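Side-chain contacts in chemotaxis protein CheX (Vibrio vulnificus, PDB 6VPW), which probably removes the phosphoryl group from the phosphorylated response regulator CheY in chemotaxis signalling, as CheC-like phosphatases do: residues M16-T21 / N96-G101; A23-K28 / S143-A148; A68-Q73 / G77-G82. All blocks are in the same frame, centred on the assembly; numbering follows the deposited sequence.

Interaction 1 of 3, residues M16-T21 / N96-G101; sequences MNVLKT and NMVTGG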
# COMPACT_ATOMS: atom_id res chain seq x y z
N MET A 16 -0.23 -19.50 2.80
CA MET A 16 -0.98 -20.76 3.09
C MET A 16 -0.61 -21.28 4.47
O MET A 16 -1.54 -21.69 5.21
CB MET A 16 -0.68 -21.82 2.03
CG MET A 16 -1.23 -21.45 0.67
SD MET A 16 -0.83 -22.66 -0.59
CE MET A 16 -1.60 -24.12 0.13
N ASN A 17 0.67 -21.24 4.83
CA ASN A 17 1.11 -21.77 6.16
C ASN A 17 0.61 -20.88 7.30
O ASN A 17 0.28 -21.44 8.37
CB ASN A 17 2.62 -21.97 6.19
CG ASN A 17 3.04 -23.05 5.23
OD1 ASN A 17 2.21 -23.88 4.86
ND2 ASN A 17 4.29 -23.04 4.81
N VAL A 18 0.56 -19.56 7.09
CA VAL A 18 0.09 -18.65 8.17
C VAL A 18 -1.39 -18.95 8.43
O VAL A 18 -1.77 -19.11 9.63
CB VAL A 18 0.34 -17.16 7.82
CG1 VAL A 18 -0.41 -16.23 8.75
CG2 VAL A 18 1.82 -16.81 7.83
N LEU A 19 -2.19 -19.08 7.38
CA LEU A 19 -3.64 -19.30 7.59
C LEU A 19 -3.92 -20.72 8.08
O LEU A 19 -4.86 -20.89 8.89
CB LEU A 19 -4.38 -18.99 6.29
CG LEU A 19 -4.31 -17.52 5.86
CD1 LEU A 19 -5.12 -17.29 4.61
CD2 LEU A 19 -4.77 -16.60 6.98
N LYS A 20 -3.15 -21.70 7.63
CA LYS A 20 -3.42 -23.09 8.07
C LYS A 20 -3.05 -23.21 9.56
O LYS A 20 -3.84 -23.81 10.31
CB LYS A 20 -2.66 -24.07 7.17
CG LYS A 20 -3.08 -25.53 7.30
CD LYS A 20 -2.52 -26.40 6.19
CE LYS A 20 -2.96 -27.85 6.30
NZ LYS A 20 -2.35 -28.70 5.25
N THR A 21 -1.91 -22.63 9.97
CA THR A 21 -1.46 -22.77 11.38
C THR A 21 -2.16 -21.79 12.33
O THR A 21 -2.51 -22.21 13.46
CB THR A 21 0.06 -22.58 11.52
OG1 THR A 21 0.44 -21.26 11.12
CG2 THR A 21 0.83 -23.61 10.73
N ASN A 96 2.35 -8.83 7.91
CA ASN A 96 3.68 -8.88 8.58
C ASN A 96 4.17 -10.33 8.72
O ASN A 96 5.36 -10.58 8.42
CB ASN A 96 3.66 -8.24 9.96
CG ASN A 96 4.05 -6.78 9.97
OD1 ASN A 96 4.74 -6.32 9.06
ND2 ASN A 96 3.67 -6.06 11.03
N MET A 97 3.29 -11.24 9.14
CA MET A 97 3.73 -12.64 9.34
C MET A 97 4.08 -13.29 8.00
O MET A 97 5.09 -14.02 7.95
CB MET A 97 2.64 -13.48 10.03
CG MET A 97 2.52 -13.22 11.52
SD MET A 97 1.28 -14.33 12.28
CE MET A 97 -0.23 -13.69 11.57
N VAL A 98 3.29 -13.03 6.96
CA VAL A 98 3.57 -13.66 5.65
C VAL A 98 4.90 -13.12 5.11
O VAL A 98 5.74 -13.92 4.64
CB VAL A 98 2.42 -13.43 4.65
CG1 VAL A 98 2.81 -13.82 3.23
CG2 VAL A 98 1.16 -14.16 5.09
N THR A 99 5.08 -11.80 5.19
CA THR A 99 6.33 -11.16 4.69
C THR A 99 7.54 -11.64 5.51
O THR A 99 8.59 -11.92 4.88
CB THR A 99 6.21 -9.64 4.71
OG1 THR A 99 5.01 -9.34 4.00
CG2 THR A 99 7.40 -8.95 4.06
N GLY A 100 7.38 -11.72 6.83
CA GLY A 100 8.44 -12.19 7.75
C GLY A 100 8.88 -13.60 7.42
O GLY A 100 10.10 -13.85 7.40
N GLY A 101 7.92 -14.50 7.17
CA GLY A 101 8.24 -15.88 6.77
C GLY A 101 8.95 -15.93 5.42
O GLY A 101 9.93 -16.69 5.30

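Interaction 2 of 3, residues A23-K28 / S143-A148; sequences ASLELK and SQWGNA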
# COMPACT_ATOMS: atom_id res chain seq x y z
N ALA A 23 -4.97 -19.76 11.70
CA ALA A 23 -6.45 -19.64 11.62
C ALA A 23 -7.09 -20.98 11.26
O ALA A 23 -8.30 -21.01 11.00
CB ALA A 23 -6.83 -18.58 10.61
N SER A 24 -6.29 -22.05 11.23
CA SER A 24 -6.80 -23.41 10.89
C SER A 24 -7.69 -23.33 9.65
O SER A 24 -8.75 -23.98 9.63
CB SER A 24 -7.54 -24.01 12.06
OG SER A 24 -7.84 -25.37 11.81
N LEU A 25 -7.27 -22.55 8.65
CA LEU A 25 -8.04 -22.39 7.39
C LEU A 25 -7.14 -22.72 6.19
O LEU A 25 -5.99 -22.22 6.13
CB LEU A 25 -8.61 -20.97 7.33
CG LEU A 25 -9.58 -20.70 6.18
CD1 LEU A 25 -10.63 -19.68 6.58
CD2 LEU A 25 -8.84 -20.27 4.92
N GLU A 26 -7.67 -23.52 5.27
CA GLU A 26 -6.90 -24.00 4.10
C GLU A 26 -7.30 -23.22 2.84
O GLU A 26 -8.47 -23.30 2.45
CB GLU A 26 -7.15 -25.49 3.92
CG GLU A 26 -6.24 -26.16 2.92
CD GLU A 26 -6.38 -27.68 2.90
OE1 GLU A 26 -7.53 -28.16 2.94
OE2 GLU A 26 -5.34 -28.36 2.90
N LEU A 27 -6.36 -22.47 2.26
CA LEU A 27 -6.61 -21.78 0.97
C LEU A 27 -6.26 -22.72 -0.18
O LEU A 27 -5.29 -23.50 -0.04
CB LEU A 27 -5.77 -20.51 0.86
CG LEU A 27 -6.22 -19.33 1.72
CD1 LEU A 27 -5.45 -18.09 1.31
CD2 LEU A 27 -7.72 -19.09 1.59
N LYS A 28 -7.04 -22.63 -1.26
CA LYS A 28 -6.81 -23.40 -2.49
C LYS A 28 -6.04 -22.50 -3.45
O LYS A 28 -6.59 -21.55 -3.99
CB LYS A 28 -8.15 -23.87 -3.08
CG LYS A 28 -8.12 -24.32 -4.54
CD LYS A 28 -7.23 -25.51 -4.82
CE LYS A 28 -7.16 -25.86 -6.29
NZ LYS A 28 -8.50 -26.16 -6.87
N SER A 143 -11.54 -20.36 -1.55
CA SER A 143 -12.11 -21.08 -0.39
C SER A 143 -13.63 -20.95 -0.50
O SER A 143 -14.10 -20.10 -1.30
CB SER A 143 -11.59 -20.55 0.91
OG SER A 143 -12.23 -19.34 1.24
N GLN A 144 -14.38 -21.72 0.28
CA GLN A 144 -15.85 -21.61 0.13
C GLN A 144 -16.32 -20.29 0.74
O GLN A 144 -17.43 -19.87 0.39
CB GLN A 144 -16.56 -22.80 0.78
CG GLN A 144 -16.27 -22.96 2.26
CD GLN A 144 -17.24 -23.94 2.86
OE1 GLN A 144 -18.41 -23.62 3.08
NE2 GLN A 144 -16.76 -25.12 3.15
N TRP A 145 -15.47 -19.65 1.54
CA TRP A 145 -15.86 -18.40 2.25
C TRP A 145 -15.49 -17.18 1.41
O TRP A 145 -15.92 -16.07 1.77
CB TRP A 145 -15.22 -18.37 3.64
CG TRP A 145 -15.55 -19.60 4.42
CD1 TRP A 145 -16.73 -19.91 5.04
CD2 TRP A 145 -14.69 -20.73 4.63
NE1 TRP A 145 -16.66 -21.14 5.62
CE2 TRP A 145 -15.41 -21.67 5.40
CE3 TRP A 145 -13.37 -21.02 4.27
CZ2 TRP A 145 -14.86 -22.88 5.80
CZ3 TRP A 145 -12.83 -22.23 4.65
CH2 TRP A 145 -13.56 -23.14 5.41
N GLY A 146 -14.76 -17.39 0.32
CA GLY A 146 -14.35 -16.27 -0.54
C GLY A 146 -12.93 -16.43 -1.04
O GLY A 146 -12.20 -17.34 -0.56
N ASN A 147 -12.53 -15.51 -1.91
CA ASN A 147 -11.23 -15.59 -2.63
C ASN A 147 -10.25 -14.55 -2.07
O ASN A 147 -10.66 -13.64 -1.30
CB ASN A 147 -11.45 -15.41 -4.14
CG ASN A 147 -12.34 -16.49 -4.74
OD1 ASN A 147 -12.42 -17.61 -4.24
ND2 ASN A 147 -13.00 -16.16 -5.83
N ALA A 148 -8.99 -14.73 -2.42
CA ALA A 148 -7.93 -13.81 -2.01
C ALA A 148 -6.87 -13.81 -3.11
O ALA A 148 -6.94 -14.66 -4.02
CB ALA A 148 -7.33 -14.25 -0.69

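Interaction 3 of 3, residues A68-Q73 / G77-G82; sequences ALEIMQ and GERPNG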
# COMPACT_ATOMS: atom_id res chain seq x y z
N ALA A 68 -12.01 -12.91 5.01
CA ALA A 68 -11.45 -12.15 6.14
C ALA A 68 -12.25 -12.42 7.42
O ALA A 68 -11.63 -12.67 8.48
CB ALA A 68 -11.46 -10.67 5.79
N LEU A 69 -13.59 -12.37 7.35
CA LEU A 69 -14.42 -12.62 8.55
C LEU A 69 -14.22 -14.07 9.02
O LEU A 69 -14.16 -14.29 10.24
CB LEU A 69 -15.89 -12.31 8.25
CG LEU A 69 -16.23 -10.84 8.02
CD1 LEU A 69 -17.70 -10.66 7.66
CD2 LEU A 69 -15.88 -9.99 9.23
N GLU A 70 -14.06 -15.02 8.08
CA GLU A 70 -13.87 -16.44 8.49
C GLU A 70 -12.52 -16.58 9.20
O GLU A 70 -12.48 -17.24 10.25
CB GLU A 70 -13.95 -17.39 7.29
CG GLU A 70 -14.15 -18.85 7.67
CD GLU A 70 -15.52 -19.19 8.23
OE1 GLU A 70 -16.46 -18.37 8.07
OE2 GLU A 70 -15.64 -20.26 8.84
N ILE A 71 -11.47 -15.97 8.66
CA ILE A 71 -10.13 -16.01 9.32
C ILE A 71 -10.25 -15.43 10.73
O ILE A 71 -9.77 -16.09 11.69
CB ILE A 71 -9.08 -15.28 8.44
CG1 ILE A 71 -8.87 -16.02 7.12
CG2 ILE A 71 -7.77 -15.07 9.19
CD1 ILE A 71 -8.08 -15.24 6.10
N MET A 72 -10.88 -14.25 10.86
CA MET A 72 -11.07 -13.54 12.16
C MET A 72 -11.83 -14.43 13.14
O MET A 72 -11.42 -14.50 14.32
CB MET A 72 -11.86 -12.25 11.97
CG MET A 72 -11.06 -11.13 11.37
SD MET A 72 -9.86 -10.46 12.55
CE MET A 72 -10.97 -9.73 13.76
N GLN A 73 -12.92 -15.06 12.69
CA GLN A 73 -13.70 -15.94 13.60
C GLN A 73 -12.79 -17.06 14.12
O GLN A 73 -12.84 -17.34 15.34
CB GLN A 73 -14.92 -16.52 12.88
CG GLN A 73 -15.73 -17.48 13.73
CD GLN A 73 -16.98 -17.96 13.03
OE1 GLN A 73 -17.36 -17.45 11.98
NE2 GLN A 73 -17.62 -18.96 13.62
N GLY A 77 -12.30 -16.78 17.79
CA GLY A 77 -13.41 -17.57 18.35
C GLY A 77 -14.73 -16.81 18.35
O GLY A 77 -15.75 -17.40 18.73
N GLU A 78 -14.70 -15.53 17.95
CA GLU A 78 -15.92 -14.69 17.86
C GLU A 78 -15.90 -13.92 16.54
O GLU A 78 -14.97 -13.11 16.33
CB GLU A 78 -16.01 -13.74 19.06
CG GLU A 78 -16.23 -14.45 20.39
CD GLU A 78 -16.27 -13.53 21.60
OE1 GLU A 78 -15.80 -12.38 21.49
OE2 GLU A 78 -16.77 -13.97 22.65
N ARG A 79 -16.91 -14.16 15.69
CA ARG A 79 -17.02 -13.51 14.36
C ARG A 79 -17.28 -12.02 14.54
O ARG A 79 -18.22 -11.64 15.24
CB ARG A 79 -18.15 -14.16 13.56
CG ARG A 79 -18.27 -13.69 12.12
CD ARG A 79 -19.44 -14.37 11.43
NE ARG A 79 -19.49 -14.08 10.00
CZ ARG A 79 -18.80 -14.73 9.07
NH1 ARG A 79 -17.97 -15.71 9.42
NH2 ARG A 79 -18.93 -14.39 7.80
N PRO A 80 -16.46 -11.13 13.94
CA PRO A 80 -16.68 -9.68 14.05
C PRO A 80 -17.91 -9.24 13.24
O PRO A 80 -18.28 -9.95 12.33
CB PRO A 80 -15.42 -9.05 13.42
CG PRO A 80 -14.43 -10.20 13.29
CD PRO A 80 -15.27 -11.45 13.14
N ASN A 81 -18.46 -8.07 13.57
CA ASN A 81 -19.65 -7.53 12.85
C ASN A 81 -19.36 -7.29 11.36
O ASN A 81 -19.98 -7.97 10.51
CB ASN A 81 -20.17 -6.24 13.50
CG ASN A 81 -21.49 -5.76 12.93
OD1 ASN A 81 -22.12 -6.44 12.12
ND2 ASN A 81 -21.93 -4.59 13.36
N GLY A 82 -18.44 -6.37 11.05
CA GLY A 82 -17.96 -6.14 9.68
C GLY A 82 -16.44 -6.04 9.68
O GLY A 82 -15.83 -6.66 10.58
O HOH W 1 -17.38 -16.11 6.46

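Interaction 1 of 3, residues M16-T21 / N96-G101
Val18 meets Met97 and Val98 where helix 8-23 lies against helix 85-107. The contact between these two turns is small, burying 143 Å² in all. The CA atoms of Val18 and Val98 are 6.6 Å apart.

The apolar contacts divide between the two branches of Val18. CG1 touches the methyl end of Met97, with Val18 CG1 to Met97 CE at 3.8 Å. Val18 CG2 lies against Val98 CG2 at 3.9 Å, and Met97 CB is 4.1 Å from the same Val18 CG2. Val18 thus faces two neighbouring residues: CG1 meets the Met97 methyl, and CG2 meets Val98 CG2 and, more loosely, Met97 CB. The Met97 chain is straight at its middle bond but bends at the last one (chi3 -69°), which brings CE round to Val18 CG1. Only CG2 of Val98 takes part in this contact. The Val98 side chain also touches Met59 and Ile61 of strand 56-63.

The hydrogen bonds lie inside each helix. Thr21 OG1 donates to Asn17 O at 2.8 Å, one turn back. Thr21 N also donates to Asn17 O, at 3.0 Å. The two donors arrive from opposite faces of the carbonyl plane, so one residue fills this acceptor twice. A polar link between the two helices is found just before segment 16-21: Ser14 OG and Val98 O are hydrogen-bonded.

Across the two segments the contact is wholly apolar, mostly methyl against methyl, and such contacts have no preferred direction. Their fit depends on the shapes of one valine, one methionine and a second valine. Such a contact probably constrains the relative orientation of the helices only weakly; the directional bond between them is that of Ser14 OG and Val98 O, and Val98 also packs on the sheet.

Interaction 2 of 3, residues A23-K28 / S143-A148
Trp145 is exposed at a turn, yet its six-membered ring touches the buried Leu25. Leu25 CD1 lies 3.8 Å from Trp145 CE3, and Leu25 CG comes to 3.9 Å from Trp145 CZ3. The leucine approaches the indole obliquely, and the two side chains run alongside one another, pointing opposite ways. In Leu25, CG is anti to the backbone nitrogen (chi1 -172°), which carries the branch towards the indole. One face of the indole is taken by the residue before it: Gln144 CG sits over the ring centre, 3.5 Å above the plane. Trp145 also touches Glu70 of helix 65-76.

The second point of contact is looser. Leu27 CD2 lies 4.2 Å from Ser143 CB, so the serine presents its carbon to the leucine. Leu27 packs further on Leu15 and Leu19 of helix 8-23 and on Phe141.

Ser143 turns its hydroxyl back into its own loop. With chi1 at 77°, OG stands between the backbone nitrogen and the carbonyl carbon. From there Ser143 OG donates to Gly146 O at 2.7 Å, in the carbonyl plane and on a lone pair. Trp145 N donates to Ser143 OG at 3.3 Å, a longer and bent bond that makes an ST turn. Gly146 N to Ser143 O closes a type I beta turn at 3.2 Å. The turn sets Trp145 beside the segment leading into strand 28-34. The arrangement is that of a beta-hairpin loop, here joining antiparallel strands 137-142 and 148-154.

Interaction 3 of 3, residues A68-Q73 / G77-G82
Helix 65-76 gives way to Gly77, whose N donates to Gln73 O at 2.6 Å, and the chain then doubles back beside the last turns, bringing the CA atoms of Gln73 and Arg79 to 4.2 Å from each other. Arg79 reaches back along the helix with its chain extended. Its NH1 donates to Gln73 OE1 at 3.2 Å. This bond runs nearly along the amide C=O (169°) and in the guanidinium plane, while the amide itself stands almost at right angles to that plane (86°). Arg79 NH1 also forms a salt bridge with Glu70 OE1 at 3.3 Å, in which the hydrogen bond is weak. A water ties the pair a second time: it donates to Glu70 OE1 at 2.9 Å and accepts from Arg79 NH2 at 2.7 Å.

Gly77, the first residue to leave the helix, has positive phi (87°), as is common for a glycine at the C' position that ends a helix. It begins the loop that leads to helix 85-107.

Leu69 lies under the polar group. Its CB covers one face of the Arg79 guanidinium, off towards the rim, with Leu69 CB to Arg79 NH2 at 3.7 Å. Leu69 CD2 reaches on to the carbonyl oxygens of Pro80 and Gly82. Met72 CB touches Pro80 CG, and two bends further out fold Met72 CE back on the same Pro80 CG, both at 3.5 Å. Met72 and Pro80 also share Val87 of helix 85-107 as a neighbour.

In the fold
The segments come along the chain in the order 16-21, 23-28, 68-73, 77-82, 96-101, 143-148. Interactions 1 and 2 therefore alternate, and interaction 3 is nested within the loops they close. The centre of interaction 2 is about 13 Å from each of the others; those of interactions 1 and 3 are about 18 Å apart. Helix 8-23 carries part of interaction 1 and runs on into the 23-28 segment of interaction 2. Leu19 meets Leu27 and Ile71, while Glu70 meets Leu25 and Trp145. Together the contacts join helices 8-23, 65-76 and 85-107 to one another and to the hairpin loop of the antiparallel sheet.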